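Local coordinates for protein tRNA dimethylallyltransferase (Staphylococcus epidermidis ATCC 12228, PDB 3D3Q) that probably catalyses transfer of a dimethylallyl group from dimethylallyl diphosphate to adenine 37 of tRNAs that read codons beginning with uridine, forming N6-(dimethylallyl)adenosine, at residues Y65-L70 with R84-Y88; F76-K82 with Y108-L112; I25-K29 with E58-H64. One frame throughout, in Å; residues are numbered along the deposited sequence.

Contact 1 of 3, residues Y65-L70 with R84-Y88; sequences YMIDIL and RAEKY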
loop_
_atom_site.group_PDB
_atom_site.type_symbol
_atom_site.label_atom_id
_atom_site.label_comp_id
_atom_site.label_asym_id
_atom_site.label_seq_id
_atom_site.Cartn_x
_atom_site.Cartn_y
_atom_site.Cartn_z
ATOM N N TYR A 65 -15.648 -2.704 -6.175
ATOM C CA TYR A 65 -15.288 -3.362 -7.423
ATOM C C TYR A 65 -13.970 -4.092 -7.274
ATOM O O TYR A 65 -13.227 -3.849 -6.317
ATOM C CB TYR A 65 -15.168 -2.350 -8.561
ATOM C CG TYR A 65 -16.394 -1.492 -8.723
ATOM C CD1 TYR A 65 -16.434 -0.206 -8.197
ATOM C CD2 TYR A 65 -17.530 -1.975 -9.384
ATOM C CE1 TYR A 65 -17.576 0.584 -8.327
ATOM C CE2 TYR A 65 -18.681 -1.196 -9.516
ATOM C CZ TYR A 65 -18.696 0.081 -8.992
ATOM O OH TYR A 65 -19.810 0.864 -9.159
HETATM N N MSE A 66 -13.685 -4.985 -8.222
HETATM C CA MSE A 66 -12.452 -5.761 -8.198
HETATM C C MSE A 66 -12.418 -6.810 -7.079
HETATM O O MSE A 66 -11.341 -7.193 -6.620
HETATM C CB MSE A 66 -11.261 -4.820 -8.033
HETATM C CG MSE A 66 -11.068 -3.841 -9.186
HETATM SE SE MSE A 66 -10.492 -4.686 -10.846
HETATM C CE MSE A 66 -8.715 -5.231 -10.265
ATOM N N ILE A 67 -13.591 -7.264 -6.635
ATOM C CA ILE A 67 -13.682 -8.270 -5.569
ATOM C C ILE A 67 -14.532 -9.462 -6.029
ATOM O O ILE A 67 -15.698 -9.294 -6.385
ATOM C CB ILE A 67 -14.284 -7.656 -4.272
ATOM C CG1 ILE A 67 -13.443 -6.460 -3.831
ATOM C CG2 ILE A 67 -14.318 -8.699 -3.160
ATOM C CD1 ILE A 67 -14.014 -5.704 -2.697
ATOM N N ASP A 68 -13.937 -10.657 -6.024
ATOM C CA ASP A 68 -14.618 -11.876 -6.468
ATOM C C ASP A 68 -15.006 -11.762 -7.937
ATOM O O ASP A 68 -16.153 -12.032 -8.311
ATOM C CB ASP A 68 -15.886 -12.142 -5.653
ATOM C CG ASP A 68 -15.594 -12.547 -4.226
ATOM O OD1 ASP A 68 -14.744 -13.443 -4.021
ATOM O OD2 ASP A 68 -16.224 -11.989 -3.307
ATOM N N ILE A 69 -14.056 -11.352 -8.769
ATOM C CA ILE A 69 -14.317 -11.205 -10.189
ATOM C C ILE A 69 -13.664 -12.309 -11.019
ATOM O O ILE A 69 -13.854 -12.374 -12.230
ATOM C CB ILE A 69 -13.812 -9.851 -10.702
ATOM C CG1 ILE A 69 -12.315 -9.703 -10.413
ATOM C CG2 ILE A 69 -14.605 -8.730 -10.068
ATOM C CD1 ILE A 69 -11.691 -8.468 -11.023
ATOM N N LEU A 70 -12.907 -13.187 -10.366
ATOM C CA LEU A 70 -12.235 -14.283 -11.065
ATOM C C LEU A 70 -12.150 -15.536 -10.197
ATOM O O LEU A 70 -12.267 -15.463 -8.986
ATOM C CB LEU A 70 -10.818 -13.845 -11.450
ATOM C CG LEU A 70 -10.666 -12.587 -12.288
ATOM C CD1 LEU A 70 -9.250 -12.098 -12.186
ATOM C CD2 LEU A 70 -11.046 -12.882 -13.714
ATOM N N ARG A 84 -8.748 -2.667 -15.990
ATOM C CA ARG A 84 -10.072 -2.702 -15.324
ATOM C C ARG A 84 -10.326 -1.492 -14.423
ATOM O O ARG A 84 -11.431 -0.958 -14.396
ATOM C CB ARG A 84 -10.233 -3.976 -14.479
ATOM C CG ARG A 84 -10.061 -5.258 -15.242
ATOM C CD ARG A 84 -10.536 -6.453 -14.429
ATOM N NE ARG A 84 -10.219 -7.706 -15.112
ATOM C CZ ARG A 84 -11.085 -8.690 -15.333
ATOM N NH1 ARG A 84 -12.345 -8.584 -14.922
ATOM N NH2 ARG A 84 -10.684 -9.778 -15.984
ATOM N N ALA A 85 -9.301 -1.078 -13.686
ATOM C CA ALA A 85 -9.429 0.064 -12.808
ATOM C C ALA A 85 -9.667 1.364 -13.591
ATOM O O ALA A 85 -10.513 2.160 -13.201
ATOM C CB ALA A 85 -8.198 0.186 -11.920
ATOM N N GLU A 86 -8.947 1.579 -14.693
ATOM C CA GLU A 86 -9.127 2.805 -15.481
ATOM C C GLU A 86 -10.550 2.937 -15.987
ATOM O O GLU A 86 -11.094 4.035 -16.029
ATOM C CB GLU A 86 -8.171 2.852 -16.686
ATOM C CG GLU A 86 -6.685 2.829 -16.340
ATOM C CD GLU A 86 -5.770 2.967 -17.558
ATOM O OE1 GLU A 86 -5.695 4.079 -18.128
ATOM O OE2 GLU A 86 -5.129 1.962 -17.959
ATOM N N LYS A 87 -11.157 1.824 -16.374
ATOM C CA LYS A 87 -12.520 1.879 -16.870
ATOM C C LYS A 87 -13.465 2.270 -15.733
ATOM O O LYS A 87 -14.282 3.171 -15.896
ATOM C CB LYS A 87 -12.921 0.529 -17.478
ATOM C CG LYS A 87 -12.076 0.117 -18.687
ATOM C CD LYS A 87 -12.314 -1.345 -19.068
ATOM C CE LYS A 87 -11.400 -1.800 -20.223
ATOM N NZ LYS A 87 -11.422 -3.285 -20.467
ATOM N N TYR A 88 -13.336 1.611 -14.583
ATOM C CA TYR A 88 -14.181 1.909 -13.430
ATOM C C TYR A 88 -13.996 3.354 -12.941
ATOM O O TYR A 88 -14.956 4.043 -12.592
ATOM C CB TYR A 88 -13.898 0.937 -12.273
ATOM C CG TYR A 88 -14.447 -0.476 -12.444
ATOM C CD1 TYR A 88 -13.581 -1.573 -12.567
ATOM C CD2 TYR A 88 -15.827 -0.728 -12.419
ATOM C CE1 TYR A 88 -14.068 -2.883 -12.653
ATOM C CE2 TYR A 88 -16.327 -2.040 -12.504
ATOM C CZ TYR A 88 -15.440 -3.108 -12.619
ATOM O OH TYR A 88 -15.905 -4.403 -12.704
#

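Contact 2 of 3, residues F76-K82 with Y108-L112; sequences FSAYEFK and YIQSL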
loop_
_atom_site.group_PDB
_atom_site.type_symbol
_atom_site.label_atom_id
_atom_site.label_comp_id
_atom_site.label_asym_id
_atom_site.label_seq_id
_atom_site.Cartn_x
_atom_site.Cartn_y
_atom_site.Cartn_z
ATOM N N PHE A 76 -3.911 -12.933 -12.889
ATOM C CA PHE A 76 -4.038 -11.520 -12.625
ATOM C C PHE A 76 -2.666 -10.871 -12.700
ATOM O O PHE A 76 -1.642 -11.561 -12.649
ATOM C CB PHE A 76 -4.669 -11.296 -11.258
ATOM C CG PHE A 76 -5.369 -9.986 -11.137
ATOM C CD1 PHE A 76 -6.422 -9.672 -11.988
ATOM C CD2 PHE A 76 -4.959 -9.044 -10.207
ATOM C CE1 PHE A 76 -7.063 -8.433 -11.915
ATOM C CE2 PHE A 76 -5.595 -7.799 -10.124
ATOM C CZ PHE A 76 -6.648 -7.496 -10.986
ATOM N N SER A 77 -2.643 -9.545 -12.816
ATOM C CA SER A 77 -1.381 -8.831 -12.938
ATOM C C SER A 77 -1.543 -7.332 -12.746
ATOM O O SER A 77 -2.647 -6.800 -12.795
ATOM C CB SER A 77 -0.807 -9.063 -14.325
ATOM O OG SER A 77 -1.646 -8.438 -15.295
ATOM N N ALA A 78 -0.425 -6.652 -12.542
ATOM C CA ALA A 78 -0.466 -5.219 -12.365
ATOM C C ALA A 78 -1.238 -4.519 -13.509
ATOM O O ALA A 78 -2.100 -3.695 -13.237
ATOM C CB ALA A 78 0.957 -4.661 -12.249
ATOM N N TYR A 79 -0.960 -4.836 -14.777
ATOM C CA TYR A 79 -1.684 -4.166 -15.858
ATOM C C TYR A 79 -3.134 -4.602 -15.919
ATOM O O TYR A 79 -4.022 -3.781 -16.159
ATOM C CB TYR A 79 -1.028 -4.394 -17.236
ATOM C CG TYR A 79 -1.823 -3.810 -18.415
ATOM C CD1 TYR A 79 -2.522 -4.653 -19.299
ATOM C CD2 TYR A 79 -1.914 -2.418 -18.619
ATOM C CE1 TYR A 79 -3.299 -4.130 -20.355
ATOM C CE2 TYR A 79 -2.693 -1.879 -19.675
ATOM C CZ TYR A 79 -3.381 -2.741 -20.535
ATOM O OH TYR A 79 -4.151 -2.235 -21.573
ATOM N N GLU A 80 -3.385 -5.886 -15.708
ATOM C CA GLU A 80 -4.756 -6.377 -15.741
ATOM C C GLU A 80 -5.598 -5.471 -14.833
ATOM O O GLU A 80 -6.691 -5.045 -15.208
ATOM C CB GLU A 80 -4.805 -7.845 -15.273
ATOM C CG GLU A 80 -6.195 -8.479 -15.278
ATOM C CD GLU A 80 -6.952 -8.295 -16.588
ATOM O OE1 GLU A 80 -8.108 -8.773 -16.664
ATOM O OE2 GLU A 80 -6.408 -7.684 -17.537
ATOM N N PHE A 81 -5.050 -5.154 -13.660
ATOM C CA PHE A 81 -5.694 -4.290 -12.664
ATOM C C PHE A 81 -5.868 -2.877 -13.223
ATOM O O PHE A 81 -6.904 -2.238 -13.023
ATOM C CB PHE A 81 -4.836 -4.269 -11.380
ATOM C CG PHE A 81 -5.130 -3.111 -10.455
ATOM C CD1 PHE A 81 -6.379 -2.961 -9.877
ATOM C CD2 PHE A 81 -4.158 -2.151 -10.191
ATOM C CE1 PHE A 81 -6.659 -1.878 -9.064
ATOM C CE2 PHE A 81 -4.435 -1.062 -9.375
ATOM C CZ PHE A 81 -5.685 -0.927 -8.815
ATOM N N LYS A 82 -4.849 -2.401 -13.935
ATOM C CA LYS A 82 -4.871 -1.062 -14.529
ATOM C C LYS A 82 -5.955 -0.921 -15.600
ATOM O O LYS A 82 -6.688 0.069 -15.635
ATOM C CB LYS A 82 -3.500 -0.733 -15.138
ATOM C CG LYS A 82 -3.399 0.656 -15.734
ATOM C CD LYS A 82 -2.060 0.871 -16.404
ATOM C CE LYS A 82 -2.051 2.207 -17.133
ATOM N NZ LYS A 82 -0.671 2.714 -17.423
ATOM N N TYR A 108 1.107 -2.233 -8.429
ATOM C CA TYR A 108 -0.279 -1.970 -8.811
ATOM C C TYR A 108 -0.700 -0.519 -8.689
ATOM O O TYR A 108 -1.484 -0.038 -9.491
ATOM C CB TYR A 108 -1.240 -2.817 -7.978
ATOM C CG TYR A 108 -1.183 -4.296 -8.259
ATOM C CD1 TYR A 108 -2.283 -4.956 -8.800
ATOM C CD2 TYR A 108 -0.024 -5.036 -7.981
ATOM C CE1 TYR A 108 -2.240 -6.321 -9.065
ATOM C CE2 TYR A 108 0.037 -6.404 -8.241
ATOM C CZ TYR A 108 -1.082 -7.042 -8.787
ATOM O OH TYR A 108 -1.039 -8.397 -9.059
ATOM N N ILE A 109 -0.193 0.178 -7.683
ATOM C CA ILE A 109 -0.579 1.557 -7.500
ATOM C C ILE A 109 0.136 2.535 -8.413
ATOM O O ILE A 109 -0.503 3.398 -9.007
ATOM C CB ILE A 109 -0.391 1.992 -6.051
ATOM C CG1 ILE A 109 -1.257 1.128 -5.151
ATOM C CG2 ILE A 109 -0.788 3.446 -5.881
ATOM C CD1 ILE A 109 -2.746 1.155 -5.511
ATOM N N GLN A 110 1.452 2.424 -8.539
ATOM C CA GLN A 110 2.142 3.356 -9.411
ATOM C C GLN A 110 1.810 3.076 -10.876
ATOM O O GLN A 110 1.649 3.998 -11.684
ATOM C CB GLN A 110 3.662 3.323 -9.185
ATOM C CG GLN A 110 4.422 2.219 -9.882
ATOM C CD GLN A 110 5.917 2.518 -9.956
ATOM O OE1 GLN A 110 6.705 1.686 -10.408
ATOM N NE2 GLN A 110 6.310 3.718 -9.518
ATOM N N SER A 111 1.679 1.803 -11.217
ATOM C CA SER A 111 1.363 1.431 -12.592
ATOM C C SER A 111 0.068 2.117 -13.015
ATOM O O SER A 111 -0.114 2.469 -14.183
ATOM C CB SER A 111 1.230 -0.094 -12.702
ATOM O OG SER A 111 2.397 -0.741 -12.225
ATOM N N LEU A 112 -0.812 2.322 -12.041
ATOM C CA LEU A 112 -2.104 2.965 -12.267
ATOM C C LEU A 112 -2.039 4.480 -12.207
ATOM O O LEU A 112 -2.827 5.168 -12.851
ATOM C CB LEU A 112 -3.121 2.479 -11.222
ATOM C CG LEU A 112 -4.441 3.246 -11.069
ATOM C CD1 LEU A 112 -5.243 3.227 -12.370
ATOM C CD2 LEU A 112 -5.226 2.627 -9.939
#

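Contact 3 of 3, residues I25-K29 with E58-H64; sequences IEVAK and EMEGIPH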
loop_
_atom_site.group_PDB
_atom_site.type_symbol
_atom_site.label_atom_id
_atom_site.label_comp_id
_atom_site.label_asym_id
_atom_site.label_seq_id
_atom_site.Cartn_x
_atom_site.Cartn_y
_atom_site.Cartn_z
ATOM N N ILE A 25 -14.375 3.336 3.396
ATOM C CA ILE A 25 -15.817 3.385 3.459
ATOM C C ILE A 25 -16.300 4.697 4.090
ATOM O O ILE A 25 -17.249 5.321 3.594
ATOM C CB ILE A 25 -16.352 2.155 4.226
ATOM C CG1 ILE A 25 -15.959 0.889 3.459
ATOM C CG2 ILE A 25 -17.850 2.232 4.394
ATOM C CD1 ILE A 25 -16.516 -0.377 4.021
ATOM N N GLU A 26 -15.645 5.137 5.163
ATOM C CA GLU A 26 -16.028 6.389 5.830
ATOM C C GLU A 26 -15.918 7.583 4.877
ATOM O O GLU A 26 -16.762 8.479 4.899
ATOM C CB GLU A 26 -15.156 6.623 7.076
ATOM C CG GLU A 26 -15.446 5.636 8.218
ATOM C CD GLU A 26 -16.879 5.735 8.766
ATOM O OE1 GLU A 26 -17.187 6.716 9.496
ATOM O OE2 GLU A 26 -17.705 4.833 8.456
ATOM N N VAL A 27 -14.875 7.583 4.048
ATOM C CA VAL A 27 -14.667 8.644 3.071
ATOM C C VAL A 27 -15.728 8.506 1.986
ATOM O O VAL A 27 -16.266 9.490 1.496
ATOM C CB VAL A 27 -13.289 8.531 2.424
ATOM C CG1 VAL A 27 -13.152 9.541 1.319
ATOM C CG2 VAL A 27 -12.229 8.732 3.466
ATOM N N ALA A 28 -16.026 7.264 1.628
ATOM C CA ALA A 28 -17.011 6.976 0.612
ATOM C C ALA A 28 -18.387 7.429 1.060
ATOM O O ALA A 28 -19.211 7.851 0.245
ATOM C CB ALA A 28 -17.027 5.500 0.312
ATOM N N LYS A 29 -18.648 7.347 2.359
ATOM C CA LYS A 29 -19.940 7.761 2.882
ATOM C C LYS A 29 -20.052 9.264 3.069
ATOM O O LYS A 29 -21.153 9.791 3.055
ATOM C CB LYS A 29 -20.234 7.076 4.216
ATOM C CG LYS A 29 -20.575 5.600 4.108
ATOM C CD LYS A 29 -21.312 5.116 5.361
ATOM C CE LYS A 29 -20.495 5.333 6.649
ATOM N NZ LYS A 29 -21.227 4.920 7.890
ATOM N N GLU A 58 -20.050 -5.448 5.742
ATOM C CA GLU A 58 -19.126 -4.432 6.188
ATOM C C GLU A 58 -19.006 -3.274 5.211
ATOM O O GLU A 58 -18.624 -2.170 5.594
ATOM C CB GLU A 58 -17.764 -5.069 6.443
ATOM C CG GLU A 58 -17.825 -6.229 7.437
ATOM C CD GLU A 58 -16.464 -6.851 7.692
ATOM O OE1 GLU A 58 -15.805 -7.259 6.707
ATOM O OE2 GLU A 58 -16.060 -6.936 8.877
HETATM N N MSE A 59 -19.341 -3.520 3.949
HETATM C CA MSE A 59 -19.273 -2.479 2.919
HETATM C C MSE A 59 -20.283 -1.365 3.157
HETATM O O MSE A 59 -20.291 -0.368 2.437
HETATM C CB MSE A 59 -19.534 -3.080 1.541
HETATM C CG MSE A 59 -18.471 -4.036 1.050
HETATM SE SE MSE A 59 -18.868 -4.678 -0.741
HETATM C CE MSE A 59 -18.330 -6.533 -0.542
ATOM N N GLU A 60 -21.137 -1.557 4.162
ATOM C CA GLU A 60 -22.178 -0.595 4.533
ATOM C C GLU A 60 -22.890 0.077 3.365
ATOM O O GLU A 60 -23.177 1.267 3.424
ATOM C CB GLU A 60 -21.596 0.480 5.454
ATOM C CG GLU A 60 -21.613 0.112 6.926
ATOM C CD GLU A 60 -20.623 0.929 7.739
ATOM O OE1 GLU A 60 -20.478 2.146 7.461
ATOM O OE2 GLU A 60 -19.998 0.358 8.665
ATOM N N GLY A 61 -23.183 -0.672 2.311
ATOM C CA GLY A 61 -23.881 -0.075 1.192
ATOM C C GLY A 61 -22.967 0.442 0.103
ATOM O O GLY A 61 -23.311 0.390 -1.076
ATOM N N ILE A 62 -21.801 0.952 0.475
ATOM C CA ILE A 62 -20.874 1.456 -0.523
ATOM C C ILE A 62 -20.495 0.343 -1.497
ATOM O O ILE A 62 -20.005 -0.707 -1.098
ATOM C CB ILE A 62 -19.587 1.963 0.123
ATOM C CG1 ILE A 62 -19.905 3.056 1.151
ATOM C CG2 ILE A 62 -18.631 2.424 -0.968
ATOM C CD1 ILE A 62 -20.550 4.284 0.570
ATOM N N PRO A 63 -20.715 0.561 -2.794
ATOM C CA PRO A 63 -20.378 -0.451 -3.801
ATOM C C PRO A 63 -18.873 -0.659 -4.016
ATOM O O PRO A 63 -18.134 0.306 -4.195
ATOM C CB PRO A 63 -21.076 0.076 -5.058
ATOM C CG PRO A 63 -21.047 1.558 -4.863
ATOM C CD PRO A 63 -21.426 1.694 -3.409
ATOM N N HIS A 64 -18.428 -1.917 -3.992
ATOM C CA HIS A 64 -17.015 -2.237 -4.194
ATOM C C HIS A 64 -16.762 -3.014 -5.509
ATOM O O HIS A 64 -17.559 -3.863 -5.913
ATOM C CB HIS A 64 -16.458 -3.040 -3.001
ATOM C CG HIS A 64 -16.375 -2.266 -1.719
ATOM N ND1 HIS A 64 -15.465 -2.568 -0.729
ATOM C CD2 HIS A 64 -17.102 -1.224 -1.247
ATOM C CE1 HIS A 64 -15.631 -1.749 0.293
ATOM N NE2 HIS A 64 -16.618 -0.922 0.003
#

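Contact 1 of 3, residues Y65-L70 with R84-Y88
Arg84 reaches from its helix across three side chains of the 65-70 loop. Its CB lies 3.7 Å from SE of Met66, a selenomethionine whose chain folds at both chi2 and chi3. From CG to NE the arginine is extended, which carries its far end past Met66 to Ile69 and Leu70. The Ile69 side chain slides past in the opposite direction, its CD1 4.0 Å from Arg84 NH1, while Leu70 CD2 comes to 3.9 Å from Arg84 NH2. These are van der Waals contacts of methyl groups with the guanidinium; Arg84 NE is held in a salt bridge by Glu80, one turn earlier.

One turn on, Tyr88 stacks on Tyr65. The rings form an offset stack with centroids 4.6 Å apart, but their planes are inclined by 29°, so the overlap is uneven and closest on the CD2 side of Tyr65. Tyr65 CB sits over the centre of the Tyr88 ring, 4.0 Å from its centroid, a CH-pi contact. The Tyr65 hydroxyl is hydrogen-bonded to Glu34.

The contact joins the end of edge strand 64-65 and the loop after it to helix 78-94, with Ile36 of adjacent strand 33-37 touching both Met66 and Tyr88.

Contact 2 of 3, residues F76-K82 with Y108-L112
The start of helix 78-94 packs against helix 106-113 through Tyr108, whose ring packs against the capped first turn. The axes of helix segments 78-82 and 108-112 approach to 8.9 Å and run at 52° to each other. Ala78 CA stands over the centre of the Tyr108 ring, 3.9 Å from its centroid, in a CH-pi contact. CG of Tyr108 is placed beside its own backbone N (chi1 -68°), and from there the ring extends against residues 76-78. Two phenylalanines approach it from its periphery: Phe76 CE2 meets the edge at Tyr108 CE1, 3.8 Å away, and Phe81 CD2 lies 3.6 Å from Tyr108 CD1. The Phe81 and Tyr108 planes are inclined by 43°.

Ser77 is the N-cap of helix 78-94, its OG accepting from Glu80 N at 3.1 Å, which ties down the turn that rests on the tyrosine. In this P-loop NTPase-type fold the two helices flank strand 98-102 in sequence, one leading into it and the other following it. Tyr108 also touches Ser40, within a region thought to interact with substrate tRNA, and lies close to Thr105, a probable tRNA contact.

Farther along, Phe81 turns a ring edge to the carbonyl oxygen of Tyr108, which lies near the ring plane, and Phe81 CZ packs against Leu112 CD2 at 3.8 Å, the two side chains crossing at about a right angle. Ser111 OG lies 4.2 Å from Ala78 CB, but its hydrogen bond goes to Leu107 O in its own helix. Lys82, extended beyond CG, lays its methylene groups along Ser111 O and gives that carbonyl a weak hydrogen bond from NZ at 3.3 Å.

Contact 3 of 3, residues I25-K29 with E58-H64
Ile25 and Ile62 make the apolar heart of this contact, sliding past each other in opposite directions with Ile25 CG2 3.9 Å from Ile62 CG1. Both outer branches of Ile62 are used: CG2 and CD1 each pack against Ala28 CB, and CD1 also meets Lys29 CG at 3.8 Å. The other arm of Ile25 is extended (chi2 -175°), which brings CD1 to 3.6 Å from Met59 CA. Ile25 CG1 meets the edge of the His64 ring, 4.0 Å from His64 NE2, while Met59 CG, from the ring's own segment, covers one face.

Glu26, Lys29 and Glu60 form a salt-bridge network. Lys29 bends at chi3 (-58°) and donates from NZ to Glu60 OE1 at 2.9 Å, on the syn side but 30° out of the carboxylate plane. Lys29 NZ also bridges to Glu26 OE2 at 3.6 Å, and the lysine probably offsets the repulsion between the two carboxylates.

Glu60 and Gly61 are the central residues of a type I' beta turn from Met59 to Ile62. The turn and the residues after it pack against the flank of helix 20-30, whose first residues complete the predicted ATP-binding loop, as in the Walker A helix of P-loop NTPases.

How the contacts relate
Contacts 1 and 2 share helix 78-94, their centres lying 11 Å apart, and merge into one apolar cluster: Met66 CE reaches Phe76 CZ (3.2 Å) and Phe81 CD1 (3.3 Å), while Leu70 CD1 meets Phe76 CD1. Contact 3 joins contact 1 through the chain alone, His64 running directly into Tyr65, with centres 16 Å apart; contacts 2 and 3 are about 11 Å apart at their nearest atoms. Contacts 2 and 3 lie near different parts of the probable substrate-binding region. Side chain to side chain, Tyr108 is about 3 Å from Thr105, a probable tRNA contact, and about 11 Å from Lys20, whereas Ile25 is about 5 Å from Thr21; Lys20 and Thr21 probably bind substrate.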